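Local coordinates for lipoprotein (Streptococcus pneumoniae, PDB 3CX3) that binds zinc and probably delivers it to an ABC transporter as a pneumococcal surface lipoprotein of the metal-binding substrate-receptor family, at residues 10-16 with 31-37; 23-28 with 135-139; 56-60 with 81-86; 122-128 with 268-272; 228-234 with 250-255. All blocks are in the same frame, centred on the assembly; numbering follows the deposited sequence.

Interaction 1: 10-16 with 31-37; sequences GMKIVTS and LNDVRMI
Ile13 bonds to the residues before and after Val34, the pattern of a parallel bridge: its N reaches Asp33 O at 2.6 Å and its O receives Arg35 N at 2.8 Å. The strands belong to the beta-alpha-beta unit through helix 18-28, and their short axes diverge by 23°. Past this regular pairing Ile37 N donates to Thr15 O at 2.7 Å. The side chains of Ile13 and Val34 share one face, CB of Ile13 to CG2 of Val34 at 4.1 Å, and helix 18-28 packs on it through Lys25 and Val24. On the face of Lys12 and Asp33, Asp33 OD2 lies 2.8 Å from Arg35 NH1 but well out of the guanidinium plane, a purely electrostatic pairing that probably offsets Lys12 at the guanidinium edge. At the strand entry the Asn32 amide is set by outside bonds from its ND2 to Ser28 and Tyr150; with CG beside the backbone N (chi1 -52°), its OD1 accepts Met11 N at 3.0 Å in the carbonyl plane, on a lone pair.

Interaction 2: 23-28 with 135-139; sequences MVKEVS and IADKL
Flat groups play no part where Val24 and Val27 meet Ile135, Ala136 and Leu139: neither segment puts a ring or a planar polar group into the contact, which is made mainly by methyl groups of branched aliphatic side chains. Val27 points toward helix 125-142 and divides its two methyls between neighbours. CG1, anti to the backbone N (chi1 168°), meets Ala136 CB at 3.9 Å, while CG2 lies 4.1 Å from Ile135 CG2. The CG1-CD1 branch of Ile135 is extended (chi2 177°), which carries CD1 along helix 18-28 to 3.9 Å from Met23 CB. One turn later, Leu139 sends CD2 to Val24 CG1 at 3.8 Å, the two side chains crossing at about a right angle, and the same methyl comes within 4.0 Å of Ser28 OG. That hydroxyl has its stronger partner in the amide of Asn32 and only a weak bond to Val24 O, so the polar group is provided for without help from helix 125-142. Outside the pair, Phe157 and Tyr150 of helix 147-173 touch Met23 and Val27, and Leu88 touches Leu139. The short helix axes approach to 10.3 Å and cross at -65°, and the contacting residues recur at three- or four-residue spacing. This is apolar helix-on-helix packing, with helix 18-28 of a beta-alpha-beta unit held against helix 125-142 in a metal-binding receptor of the ABC-transporter type.

Interaction 3: 56-60 with 81-86; sequences IYDAD and KKSKVK
At the C-terminal end of helix 50-58, the carbonyl of Tyr57 is taken up by side chains of the loop leading into strand 86-89. Ser83 OG donates to Tyr57 O at 2.6 Å, in the carbonyl plane and on a lone pair; Lys84 NZ adds a second bond at 3.3 Å, tilted 31° from that plane. The lysine gets there by bending at chi2 and chi4, and its positive charge probably suits the negative end of the helix dipole. The Tyr57 ring receives Lys81 over one face, CB lying 4.1 Å from the centroid and 15° off the normal. Val85 CG2 sits at the ring edge, 4.2 Å from CD1 of Tyr57, while the ring's hydroxyl bonds to Asp77 N outside the contact. Lys86 N then donates to Asp60 O at 3.2 Å. That bond opens the pairing of strands 61-64 and 86-89, which Lys86 continues with Phe62, while Asp60 OD2 turns to Lys12 N beside strand 12-15.

Interaction 4: 122-128 with 268-272; sequences WLDPEKA and YLENL
Tyr268 OH donates to the backbone O of Trp122 at 2.7 Å, the hydrogen bond that joins the two segments. The hydroxyl approaches well above the carbonyl plane, 67° out of it, with a C=O...O angle of 109°, so neither lone pair is used in the ideal direction; seen from the tyrosine, the acceptor lies at the ring edge and in its plane. The same OH also meets the edge of the Trp122 indole, 3.0 Å from CD1, the two side chains crossing at about a right angle. The rest of the contact is apolar. Leu272, its CG anti to the backbone N, splits its methyls: CD1 lies 3.9 Å from Leu123 CD2, and CD2 lies 4.3 Å from Pro125 CG. Ala128 CB lies 4.0 Å from CE2 of Tyr268. NE1 of Trp122, next to CD1 in the ring, bonds to Pro257 O, and the indole meets the ring of His120, a zinc ligand, with the planes at about 45°. Tyr268 thus lies behind Trp122, whose side chain is about 5 Å from the zinc ion, and may help to position it. The bond ties helix 268-281 to the 3-10 segment carrying Trp122, and in this buried setting a main-chain carbonyl satisfies the phenol.

Interaction 5: 228-234 with 250-255; sequences KTIFTES and VGLKTL
Ile230 satisfies both its N and its O against 250-255, whose strand 252-254 pairs with 230-232 in a parallel beta-alpha-beta unit through helix 239-245. Its N donates to Gly251 O at 2.9 Å and its O accepts Lys253 N at 3.0 Å, both nearly straight at the hydrogen (164° and 163°). Beyond them Thr232 N makes a weak bond to Lys253 O, whereas Leu255 N bonds to Thr232 O at 2.7 Å; both acceptors lie too close to neighbours in the model, so their positions are less sure. A water links Phe231 O at 2.9 Å and Leu255 O at 2.6 Å, though it has more acceptors within reach than protons. Glu233 turns to the zinc site: its N bonds to Gln183 OE1, and its OE2 is hydrogen-bonded to ND1 of His184, a zinc ligand, as a second-shell carboxylate. On one sheet face Ile230 CG1 packs on Leu252 CD2 at 3.6 Å, and both side chains touch Val245. The other carries Phe231, which touches Ile278 and Leu279 of helix 268-281; Thr229 CG2 lies over one ring face, and over the opposite face Leu255 makes a CH-pi contact, CG 4.1 Å from the centroid and 29° off the normal.

In the fold
From the N terminus, interaction 1 closes first, pairing strands 12-15 and 33-36 around helix 18-28. That helix then pairs with 135-139 in interaction 2, so the two cross along the chain and touch through Val24 and Lys25. Interaction 3 follows interaction 1 in series, lies wholly within the span of interaction 2, and carries the first sheet on to strand 86-89; Asp60 links it to Lys12. Interaction 4 opens on helix 125-142, which interaction 2 also uses, crosses interaction 2, and brings back the C-terminal helix 268-281. Within its long span falls interaction 5, at the edge of the second sheet, its centre about 34 Å from that of interaction 1. Interaction 4 sits between them.

Interaction 1: 10-16 with 31-37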
# COMPACT_ATOMS: atom_id res chain seq x y z
N GLY A 10 -0.55 5.90 26.48
CA GLY A 10 -0.19 4.94 25.44
C GLY A 10 1.17 5.36 24.94
O GLY A 10 1.75 6.32 25.46
N MSE A 11 1.68 4.65 23.93
CA MSE A 11 2.90 5.04 23.22
C MSE A 11 2.58 5.94 22.04
O MSE A 11 1.80 5.55 21.17
CB MSE A 11 3.65 3.82 22.68
CG MSE A 11 4.76 3.31 23.57
SE MSE A 11 5.86 1.99 22.63
CE MSE A 11 4.49 0.81 21.89
N LYS A 12 3.19 7.12 22.00
CA LYS A 12 3.04 8.05 20.88
C LYS A 12 3.74 7.45 19.65
O LYS A 12 4.96 7.19 19.68
CB LYS A 12 3.60 9.43 21.23
CG LYS A 12 3.12 10.56 20.30
CD LYS A 12 3.74 11.92 20.66
CE LYS A 12 2.87 12.69 21.64
NZ LYS A 12 2.85 14.18 21.39
N ILE A 13 2.97 7.23 18.59
CA ILE A 13 3.44 6.49 17.41
C ILE A 13 3.15 7.26 16.11
O ILE A 13 2.00 7.57 15.80
CB ILE A 13 2.85 5.04 17.34
CG1 ILE A 13 3.52 4.13 18.38
CG2 ILE A 13 2.99 4.45 15.97
CD1 ILE A 13 2.78 2.82 18.62
N VAL A 14 4.22 7.58 15.38
CA VAL A 14 4.10 8.22 14.09
C VAL A 14 4.30 7.17 12.99
O VAL A 14 5.01 6.16 13.14
CB VAL A 14 5.00 9.47 13.95
CG1 VAL A 14 4.89 10.09 12.57
CG2 VAL A 14 4.59 10.52 14.98
N THR A 15 3.67 7.45 11.86
CA THR A 15 3.37 6.45 10.86
C THR A 15 3.46 7.11 9.50
O THR A 15 3.08 8.27 9.36
CB THR A 15 2.00 5.91 11.20
OG1 THR A 15 2.17 4.63 11.85
CG2 THR A 15 1.12 5.83 10.00
N SER A 16 4.00 6.41 8.51
CA SER A 16 4.35 7.08 7.26
C SER A 16 3.12 7.43 6.44
O SER A 16 2.83 8.62 6.22
CB SER A 16 5.41 6.34 6.45
OG SER A 16 5.05 5.00 6.20
N LEU A 31 -4.57 0.70 22.55
CA LEU A 31 -3.43 0.91 23.44
C LEU A 31 -2.61 2.19 23.30
O LEU A 31 -2.31 2.84 24.30
CB LEU A 31 -2.48 -0.27 23.34
CG LEU A 31 -2.87 -1.50 24.13
CD1 LEU A 31 -1.77 -2.51 23.94
CD2 LEU A 31 -3.07 -1.16 25.60
N ASN A 32 -2.23 2.53 22.07
CA ASN A 32 -1.25 3.59 21.88
C ASN A 32 -1.79 4.83 21.18
O ASN A 32 -2.89 4.81 20.63
CB ASN A 32 -0.03 3.02 21.15
CG ASN A 32 0.54 1.77 21.81
OD1 ASN A 32 1.27 1.85 22.80
ND2 ASN A 32 0.22 0.60 21.26
N ASP A 33 -1.03 5.91 21.21
CA ASP A 33 -1.37 7.12 20.46
C ASP A 33 -0.78 7.05 19.04
O ASP A 33 0.35 7.53 18.79
CB ASP A 33 -0.91 8.39 21.19
CG ASP A 33 -1.09 9.66 20.35
OD1 ASP A 33 -2.02 9.74 19.52
OD2 ASP A 33 -0.28 10.59 20.53
N VAL A 34 -1.55 6.45 18.14
CA VAL A 34 -1.12 6.23 16.76
C VAL A 34 -1.64 7.34 15.87
O VAL A 34 -2.84 7.46 15.64
CB VAL A 34 -1.57 4.85 16.21
CG1 VAL A 34 -1.08 4.66 14.78
CG2 VAL A 34 -1.07 3.71 17.08
N ARG A 35 -0.70 8.14 15.38
CA ARG A 35 -0.97 9.19 14.40
C ARG A 35 -0.12 9.02 13.14
O ARG A 35 0.89 8.31 13.14
CB ARG A 35 -0.80 10.58 15.02
CG ARG A 35 0.06 10.61 16.26
CD ARG A 35 0.47 12.02 16.61
NE ARG A 35 -0.56 12.70 17.39
CZ ARG A 35 -0.39 13.08 18.66
NH1 ARG A 35 0.77 12.86 19.27
NH2 ARG A 35 -1.38 13.69 19.31
N MSE A 36 -0.54 9.68 12.06
CA MSE A 36 0.04 9.48 10.74
C MSE A 36 0.75 10.75 10.28
O MSE A 36 0.26 11.84 10.56
CB MSE A 36 -1.09 9.10 9.78
CG MSE A 36 -0.65 8.67 8.40
SE MSE A 36 -2.20 8.47 7.26
CE MSE A 36 -1.44 9.23 5.63
N ILE A 37 1.90 10.64 9.58
CA ILE A 37 2.70 11.83 9.18
C ILE A 37 1.86 12.85 8.42
O ILE A 37 2.24 14.03 8.33
CB ILE A 37 4.02 11.49 8.41
CG1 ILE A 37 5.12 11.10 9.39
CG2 ILE A 37 4.54 12.68 7.65
CD1 ILE A 37 6.42 10.69 8.71

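Interaction 2: 23-28 with 135-139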
# COMPACT_ATOMS: atom_id res chain seq x y z
N MSE A 23 -2.55 -0.52 9.93
CA MSE A 23 -2.05 -1.80 10.35
C MSE A 23 -1.41 -1.72 11.74
O MSE A 23 -1.39 -2.71 12.47
CB MSE A 23 -1.04 -2.30 9.33
CG MSE A 23 -1.28 -3.69 8.88
SE MSE A 23 -0.41 -4.11 7.19
CE MSE A 23 -0.66 -5.99 7.31
N VAL A 24 -0.87 -0.56 12.11
CA VAL A 24 -0.36 -0.38 13.47
C VAL A 24 -1.54 -0.23 14.42
O VAL A 24 -1.56 -0.83 15.50
CB VAL A 24 0.59 0.82 13.61
CG1 VAL A 24 1.26 0.78 14.95
CG2 VAL A 24 1.63 0.81 12.53
N LYS A 25 -2.52 0.57 13.99
CA LYS A 25 -3.77 0.77 14.71
C LYS A 25 -4.56 -0.52 14.93
O LYS A 25 -5.18 -0.71 15.97
CB LYS A 25 -4.63 1.81 13.98
CG LYS A 25 -4.49 3.22 14.52
CD LYS A 25 -5.67 4.10 14.13
CE LYS A 25 -5.90 5.21 15.16
NZ LYS A 25 -6.65 4.76 16.38
N GLU A 26 -4.55 -1.40 13.94
CA GLU A 26 -5.20 -2.70 14.09
C GLU A 26 -4.42 -3.61 15.04
O GLU A 26 -5.03 -4.41 15.76
CB GLU A 26 -5.43 -3.38 12.74
CG GLU A 26 -6.90 -3.49 12.40
CD GLU A 26 -7.25 -2.97 11.01
OE1 GLU A 26 -7.59 -3.80 10.14
OE2 GLU A 26 -7.20 -1.74 10.80
N VAL A 27 -3.10 -3.47 15.06
CA VAL A 27 -2.28 -4.29 15.94
C VAL A 27 -2.35 -3.81 17.39
O VAL A 27 -2.24 -4.61 18.31
CB VAL A 27 -0.81 -4.40 15.44
CG1 VAL A 27 0.10 -5.00 16.51
CG2 VAL A 27 -0.74 -5.26 14.16
N SER A 28 -2.55 -2.50 17.57
CA SER A 28 -2.57 -1.89 18.90
C SER A 28 -3.95 -1.91 19.58
O SER A 28 -4.04 -1.86 20.82
CB SER A 28 -2.02 -0.46 18.82
OG SER A 28 -0.61 -0.46 18.71
N ILE A 135 5.08 -6.17 12.39
CA ILE A 135 4.71 -5.01 13.18
C ILE A 135 4.55 -5.41 14.63
O ILE A 135 5.20 -4.83 15.52
CB ILE A 135 3.45 -4.30 12.61
CG1 ILE A 135 3.81 -3.55 11.32
CG2 ILE A 135 2.82 -3.38 13.66
CD1 ILE A 135 2.65 -2.87 10.61
N ALA A 136 3.71 -6.42 14.87
CA ALA A 136 3.46 -6.91 16.22
C ALA A 136 4.77 -7.33 16.88
O ALA A 136 5.06 -6.89 17.97
CB ALA A 136 2.45 -8.06 16.20
N ASP A 137 5.57 -8.15 16.19
CA ASP A 137 6.88 -8.57 16.71
C ASP A 137 7.73 -7.40 17.20
O ASP A 137 8.14 -7.35 18.38
CB ASP A 137 7.66 -9.36 15.65
CG ASP A 137 7.05 -10.74 15.39
OD1 ASP A 137 7.66 -11.53 14.64
OD2 ASP A 137 5.97 -11.04 15.93
N LYS A 138 7.99 -6.45 16.30
CA LYS A 138 8.83 -5.30 16.62
C LYS A 138 8.18 -4.47 17.71
O LYS A 138 8.84 -4.05 18.65
CB LYS A 138 9.10 -4.44 15.38
CG LYS A 138 9.93 -5.12 14.30
CD LYS A 138 9.99 -4.25 13.05
CE LYS A 138 11.30 -4.36 12.28
NZ LYS A 138 11.71 -5.76 11.94
N LEU A 139 6.87 -4.25 17.58
CA LEU A 139 6.11 -3.59 18.65
C LEU A 139 6.23 -4.35 19.97
O LEU A 139 6.40 -3.73 21.03
CB LEU A 139 4.64 -3.39 18.27
CG LEU A 139 4.21 -1.95 17.94
CD1 LEU A 139 5.24 -1.22 17.07
CD2 LEU A 139 2.80 -1.86 17.29

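Interaction 3: 56-60 with 81-86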
# COMPACT_ATOMS: atom_id res chain seq x y z
N ILE A 56 8.78 13.22 14.19
CA ILE A 56 9.30 11.84 14.29
C ILE A 56 10.21 11.73 15.51
O ILE A 56 9.94 10.95 16.42
CB ILE A 56 10.07 11.39 13.04
CG1 ILE A 56 9.12 11.07 11.89
CG2 ILE A 56 10.89 10.14 13.32
CD1 ILE A 56 9.77 11.17 10.54
N TYR A 57 11.27 12.54 15.52
CA TYR A 57 12.21 12.55 16.63
C TYR A 57 11.53 12.78 17.98
O TYR A 57 12.06 12.40 19.00
CB TYR A 57 13.33 13.58 16.38
CG TYR A 57 14.33 13.19 15.30
CD1 TYR A 57 14.88 11.90 15.25
CD2 TYR A 57 14.73 14.10 14.33
CE1 TYR A 57 15.78 11.54 14.27
CE2 TYR A 57 15.67 13.75 13.32
CZ TYR A 57 16.19 12.47 13.30
OH TYR A 57 17.09 12.11 12.31
N ASP A 58 10.34 13.37 17.95
CA ASP A 58 9.54 13.65 19.14
C ASP A 58 8.68 12.45 19.62
O ASP A 58 8.39 12.32 20.81
CB ASP A 58 8.64 14.85 18.84
CG ASP A 58 7.79 15.27 20.02
OD1 ASP A 58 6.73 15.90 19.77
OD2 ASP A 58 8.17 14.99 21.19
N ALA A 59 8.26 11.61 18.68
CA ALA A 59 7.45 10.42 18.99
C ALA A 59 8.24 9.42 19.83
O ALA A 59 9.45 9.58 20.00
CB ALA A 59 6.98 9.76 17.69
N ASP A 60 7.55 8.40 20.36
CA ASP A 60 8.22 7.24 20.97
C ASP A 60 8.59 6.19 19.91
O ASP A 60 9.61 5.52 20.01
CB ASP A 60 7.31 6.57 22.01
CG ASP A 60 7.01 7.46 23.19
OD1 ASP A 60 7.92 7.69 24.03
OD2 ASP A 60 5.84 7.91 23.30
N LYS A 81 20.71 13.27 16.90
CA LYS A 81 19.75 14.36 17.00
C LYS A 81 19.00 14.30 18.33
O LYS A 81 17.91 14.86 18.46
CB LYS A 81 18.81 14.34 15.79
CG LYS A 81 19.56 14.27 14.46
CD LYS A 81 18.99 15.19 13.38
CE LYS A 81 19.58 16.59 13.48
NZ LYS A 81 19.05 17.33 14.66
N LYS A 82 19.63 13.62 19.29
CA LYS A 82 19.19 13.53 20.69
C LYS A 82 17.79 12.94 20.89
O LYS A 82 17.00 13.43 21.70
CB LYS A 82 19.36 14.88 21.43
CG LYS A 82 18.12 15.83 21.44
CD LYS A 82 18.10 16.70 22.71
CE LYS A 82 16.83 17.54 22.81
NZ LYS A 82 16.86 18.43 24.03
N SER A 83 17.50 11.88 20.14
CA SER A 83 16.18 11.24 20.21
C SER A 83 16.23 9.80 20.70
O SER A 83 17.30 9.22 20.91
CB SER A 83 15.46 11.34 18.86
OG SER A 83 14.14 10.84 18.97
N LYS A 84 15.04 9.22 20.84
CA LYS A 84 14.85 7.93 21.48
C LYS A 84 13.75 7.14 20.76
O LYS A 84 13.10 6.27 21.36
CB LYS A 84 14.46 8.15 22.95
CG LYS A 84 13.20 9.05 23.18
CD LYS A 84 13.43 10.52 22.78
CE LYS A 84 12.12 11.30 22.65
NZ LYS A 84 11.18 10.72 21.65
N VAL A 85 13.53 7.48 19.49
CA VAL A 85 12.57 6.78 18.64
C VAL A 85 13.05 5.39 18.34
O VAL A 85 14.25 5.15 18.13
CB VAL A 85 12.32 7.47 17.27
CG1 VAL A 85 11.08 8.33 17.31
CG2 VAL A 85 13.53 8.24 16.81
N LYS A 86 12.10 4.46 18.33
CA LYS A 86 12.31 3.17 17.73
C LYS A 86 11.83 3.36 16.31
O LYS A 86 10.66 3.68 16.08
CB LYS A 86 11.48 2.12 18.47
CG LYS A 86 11.27 2.44 19.95
CD LYS A 86 12.59 2.79 20.68
CE LYS A 86 12.38 2.97 22.20
NZ LYS A 86 11.72 4.27 22.60

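Interaction 4: 122-128 with 268-272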
# COMPACT_ATOMS: atom_id res chain seq x y z
N TRP A 122 1.46 -4.46 0.22
CA TRP A 122 0.30 -4.41 1.09
C TRP A 122 -1.03 -4.82 0.45
O TRP A 122 -1.99 -5.11 1.17
CB TRP A 122 0.20 -3.02 1.73
CG TRP A 122 0.03 -1.87 0.76
CD1 TRP A 122 -1.13 -1.35 0.33
CD2 TRP A 122 1.07 -1.08 0.15
NE1 TRP A 122 -0.91 -0.30 -0.53
CE2 TRP A 122 0.44 -0.10 -0.66
CE3 TRP A 122 2.48 -1.11 0.20
CZ2 TRP A 122 1.15 0.85 -1.41
CZ3 TRP A 122 3.20 -0.16 -0.55
CH2 TRP A 122 2.53 0.80 -1.34
N LEU A 123 -1.06 -4.88 -0.88
CA LEU A 123 -2.27 -5.13 -1.69
C LEU A 123 -2.51 -6.60 -1.93
O LEU A 123 -3.52 -7.01 -2.51
CB LEU A 123 -2.15 -4.44 -3.04
CG LEU A 123 -2.34 -2.92 -3.00
CD1 LEU A 123 -2.13 -2.34 -4.41
CD2 LEU A 123 -3.72 -2.51 -2.41
N ASP A 124 -1.57 -7.41 -1.49
CA ASP A 124 -1.73 -8.83 -1.60
C ASP A 124 -2.12 -9.25 -0.22
O ASP A 124 -1.34 -9.06 0.72
CB ASP A 124 -0.41 -9.47 -2.01
CG ASP A 124 -0.44 -10.95 -1.93
OD1 ASP A 124 -1.38 -11.50 -1.32
OD2 ASP A 124 0.48 -11.57 -2.49
N PRO A 125 -3.33 -9.81 -0.07
CA PRO A 125 -3.87 -10.14 1.25
C PRO A 125 -2.88 -10.91 2.16
O PRO A 125 -2.66 -10.50 3.30
CB PRO A 125 -5.11 -10.98 0.91
CG PRO A 125 -5.56 -10.42 -0.40
CD PRO A 125 -4.26 -10.18 -1.15
N GLU A 126 -2.27 -11.98 1.65
CA GLU A 126 -1.20 -12.68 2.38
C GLU A 126 -0.08 -11.79 2.92
O GLU A 126 0.38 -11.97 4.05
CB GLU A 126 -0.54 -13.73 1.48
CG GLU A 126 -1.25 -15.06 1.42
CD GLU A 126 -0.28 -16.22 1.51
OE1 GLU A 126 0.57 -16.20 2.43
OE2 GLU A 126 -0.37 -17.13 0.66
N LYS A 127 0.36 -10.84 2.08
CA LYS A 127 1.51 -10.00 2.36
C LYS A 127 1.16 -8.85 3.27
O LYS A 127 2.02 -8.36 4.02
CB LYS A 127 2.18 -9.52 1.08
CG LYS A 127 2.82 -10.67 0.28
CD LYS A 127 3.51 -10.17 -0.97
CE LYS A 127 4.06 -11.30 -1.81
NZ LYS A 127 5.27 -11.91 -1.18
N ALA A 128 -0.08 -8.40 3.23
CA ALA A 128 -0.50 -7.48 4.25
C ALA A 128 -0.34 -8.28 5.55
O ALA A 128 0.30 -7.83 6.49
CB ALA A 128 -1.93 -7.03 4.03
N TYR A 268 -8.80 -1.88 7.40
CA TYR A 268 -7.87 -1.94 6.26
C TYR A 268 -8.34 -3.00 5.28
O TYR A 268 -8.57 -2.71 4.10
CB TYR A 268 -6.43 -2.21 6.68
CG TYR A 268 -5.52 -2.38 5.48
CD1 TYR A 268 -5.11 -1.28 4.74
CD2 TYR A 268 -5.10 -3.64 5.07
CE1 TYR A 268 -4.31 -1.43 3.63
CE2 TYR A 268 -4.28 -3.79 3.95
CZ TYR A 268 -3.89 -2.67 3.25
OH TYR A 268 -3.10 -2.80 2.14
N LEU A 269 -8.50 -4.22 5.78
CA LEU A 269 -8.93 -5.36 4.98
C LEU A 269 -10.29 -5.15 4.32
O LEU A 269 -10.52 -5.63 3.20
CB LEU A 269 -8.90 -6.63 5.82
CG LEU A 269 -7.48 -7.18 5.99
CD1 LEU A 269 -7.48 -8.40 6.89
CD2 LEU A 269 -6.83 -7.49 4.64
N GLU A 270 -11.17 -4.42 5.00
CA GLU A 270 -12.44 -4.00 4.44
C GLU A 270 -12.27 -3.12 3.19
O GLU A 270 -13.03 -3.28 2.23
CB GLU A 270 -13.29 -3.31 5.51
CG GLU A 270 -13.82 -4.30 6.54
CD GLU A 270 -14.65 -3.69 7.64
OE1 GLU A 270 -15.23 -4.48 8.42
OE2 GLU A 270 -14.74 -2.44 7.74
N ASN A 271 -11.29 -2.21 3.20
CA ASN A 271 -10.95 -1.39 2.01
C ASN A 271 -10.22 -2.16 0.90
O ASN A 271 -10.46 -1.93 -0.30
CB ASN A 271 -10.09 -0.18 2.39
CG ASN A 271 -10.88 0.95 3.02
OD1 ASN A 271 -11.74 1.57 2.39
ND2 ASN A 271 -10.55 1.26 4.27
N LEU A 272 -9.29 -3.04 1.30
CA LEU A 272 -8.65 -3.95 0.36
C LEU A 272 -9.73 -4.76 -0.35
O LEU A 272 -9.81 -4.75 -1.59
CB LEU A 272 -7.63 -4.86 1.07
CG LEU A 272 -6.75 -5.84 0.29
CD1 LEU A 272 -6.04 -5.24 -0.92
CD2 LEU A 272 -5.74 -6.44 1.22

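Interaction 5: 228-234 with 250-255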
# COMPACT_ATOMS: atom_id res chain seq x y z
N LYS A 228 -11.56 -2.88 -21.20
CA LYS A 228 -12.81 -2.15 -21.33
C LYS A 228 -12.85 -0.97 -20.37
O LYS A 228 -13.48 0.04 -20.64
CB LYS A 228 -13.98 -3.08 -21.01
CG LYS A 228 -14.16 -4.23 -22.01
CD LYS A 228 -15.28 -5.20 -21.57
CE LYS A 228 -15.88 -5.98 -22.78
NZ LYS A 228 -16.83 -7.08 -22.32
N THR A 229 -12.15 -1.13 -19.25
CA THR A 229 -12.11 -0.13 -18.20
C THR A 229 -10.64 0.15 -17.90
O THR A 229 -9.87 -0.77 -17.67
CB THR A 229 -12.84 -0.64 -16.93
OG1 THR A 229 -14.23 -0.87 -17.22
CG2 THR A 229 -12.73 0.34 -15.78
N ILE A 230 -10.26 1.42 -17.93
CA ILE A 230 -9.01 1.81 -17.32
C ILE A 230 -9.36 2.20 -15.88
O ILE A 230 -10.35 2.89 -15.64
CB ILE A 230 -8.26 2.92 -18.12
CG1 ILE A 230 -9.21 4.04 -18.55
CG2 ILE A 230 -7.58 2.33 -19.36
CD1 ILE A 230 -8.51 5.19 -19.25
N PHE A 231 -8.58 1.70 -14.93
CA PHE A 231 -8.83 1.99 -13.52
C PHE A 231 -8.00 3.18 -13.03
O PHE A 231 -6.79 3.06 -12.82
CB PHE A 231 -8.55 0.75 -12.65
CG PHE A 231 -9.54 -0.37 -12.83
CD1 PHE A 231 -10.83 -0.28 -12.31
CD2 PHE A 231 -9.16 -1.54 -13.50
CE1 PHE A 231 -11.75 -1.34 -12.47
CE2 PHE A 231 -10.07 -2.61 -13.67
CZ PHE A 231 -11.36 -2.51 -13.14
N THR A 232 -8.65 4.32 -12.84
CA THR A 232 -7.98 5.49 -12.26
C THR A 232 -8.12 5.49 -10.76
O THR A 232 -8.74 4.60 -10.19
CB THR A 232 -8.55 6.82 -12.80
OG1 THR A 232 -9.98 6.79 -12.77
CG2 THR A 232 -8.07 7.08 -14.20
N GLU A 233 -7.51 6.48 -10.13
CA GLU A 233 -7.81 6.83 -8.74
C GLU A 233 -8.54 8.17 -8.73
O GLU A 233 -8.83 8.76 -9.77
CB GLU A 233 -6.53 6.95 -7.92
CG GLU A 233 -5.52 5.82 -8.09
CD GLU A 233 -4.09 6.35 -8.12
OE1 GLU A 233 -3.92 7.58 -7.98
OE2 GLU A 233 -3.14 5.55 -8.29
N SER A 234 -8.86 8.65 -7.53
CA SER A 234 -9.33 10.02 -7.36
C SER A 234 -8.12 10.89 -7.64
O SER A 234 -8.05 11.56 -8.67
CB SER A 234 -9.83 10.27 -5.93
OG SER A 234 -9.84 11.66 -5.64
N VAL A 250 -12.74 2.94 -24.68
CA VAL A 250 -13.77 3.48 -23.77
C VAL A 250 -13.53 3.04 -22.31
O VAL A 250 -12.64 2.22 -22.04
CB VAL A 250 -15.22 3.04 -24.21
CG1 VAL A 250 -15.51 3.39 -25.66
CG2 VAL A 250 -15.46 1.54 -23.97
N GLY A 251 -14.31 3.60 -21.38
CA GLY A 251 -14.48 3.04 -20.03
C GLY A 251 -13.50 3.44 -18.93
O GLY A 251 -12.32 3.11 -19.01
N LEU A 252 -14.02 4.10 -17.89
CA LEU A 252 -13.23 4.55 -16.73
C LEU A 252 -13.84 4.18 -15.37
O LEU A 252 -14.98 4.56 -15.07
CB LEU A 252 -13.01 6.07 -16.77
CG LEU A 252 -11.61 6.64 -16.98
CD1 LEU A 252 -11.65 8.16 -16.91
CD2 LEU A 252 -10.65 6.10 -15.95
N LYS A 253 -13.08 3.46 -14.55
CA LYS A 253 -13.44 3.19 -13.15
C LYS A 253 -12.25 3.35 -12.23
O LYS A 253 -11.12 3.11 -12.62
CB LYS A 253 -14.06 1.80 -12.97
CG LYS A 253 -15.51 1.74 -13.40
CD LYS A 253 -16.28 0.71 -12.59
CE LYS A 253 -15.99 -0.70 -13.06
NZ LYS A 253 -17.11 -1.65 -12.73
N THR A 254 -12.53 3.78 -11.00
CA THR A 254 -11.49 4.06 -10.02
C THR A 254 -11.22 2.88 -9.11
O THR A 254 -12.16 2.25 -8.64
CB THR A 254 -11.80 5.34 -9.21
OG1 THR A 254 -11.13 5.29 -7.94
CG2 THR A 254 -13.28 5.47 -8.97
N LEU A 255 -9.94 2.61 -8.87
CA LEU A 255 -9.46 1.46 -8.10
C LEU A 255 -8.39 1.97 -7.11
O LEU A 255 -7.38 2.52 -7.55
CB LEU A 255 -8.83 0.48 -9.08
CG LEU A 255 -8.95 -1.05 -9.17
CD1 LEU A 255 -7.56 -1.54 -9.43
CD2 LEU A 255 -9.58 -1.77 -7.96
O HOH W 1 -6.36 2.90 -9.92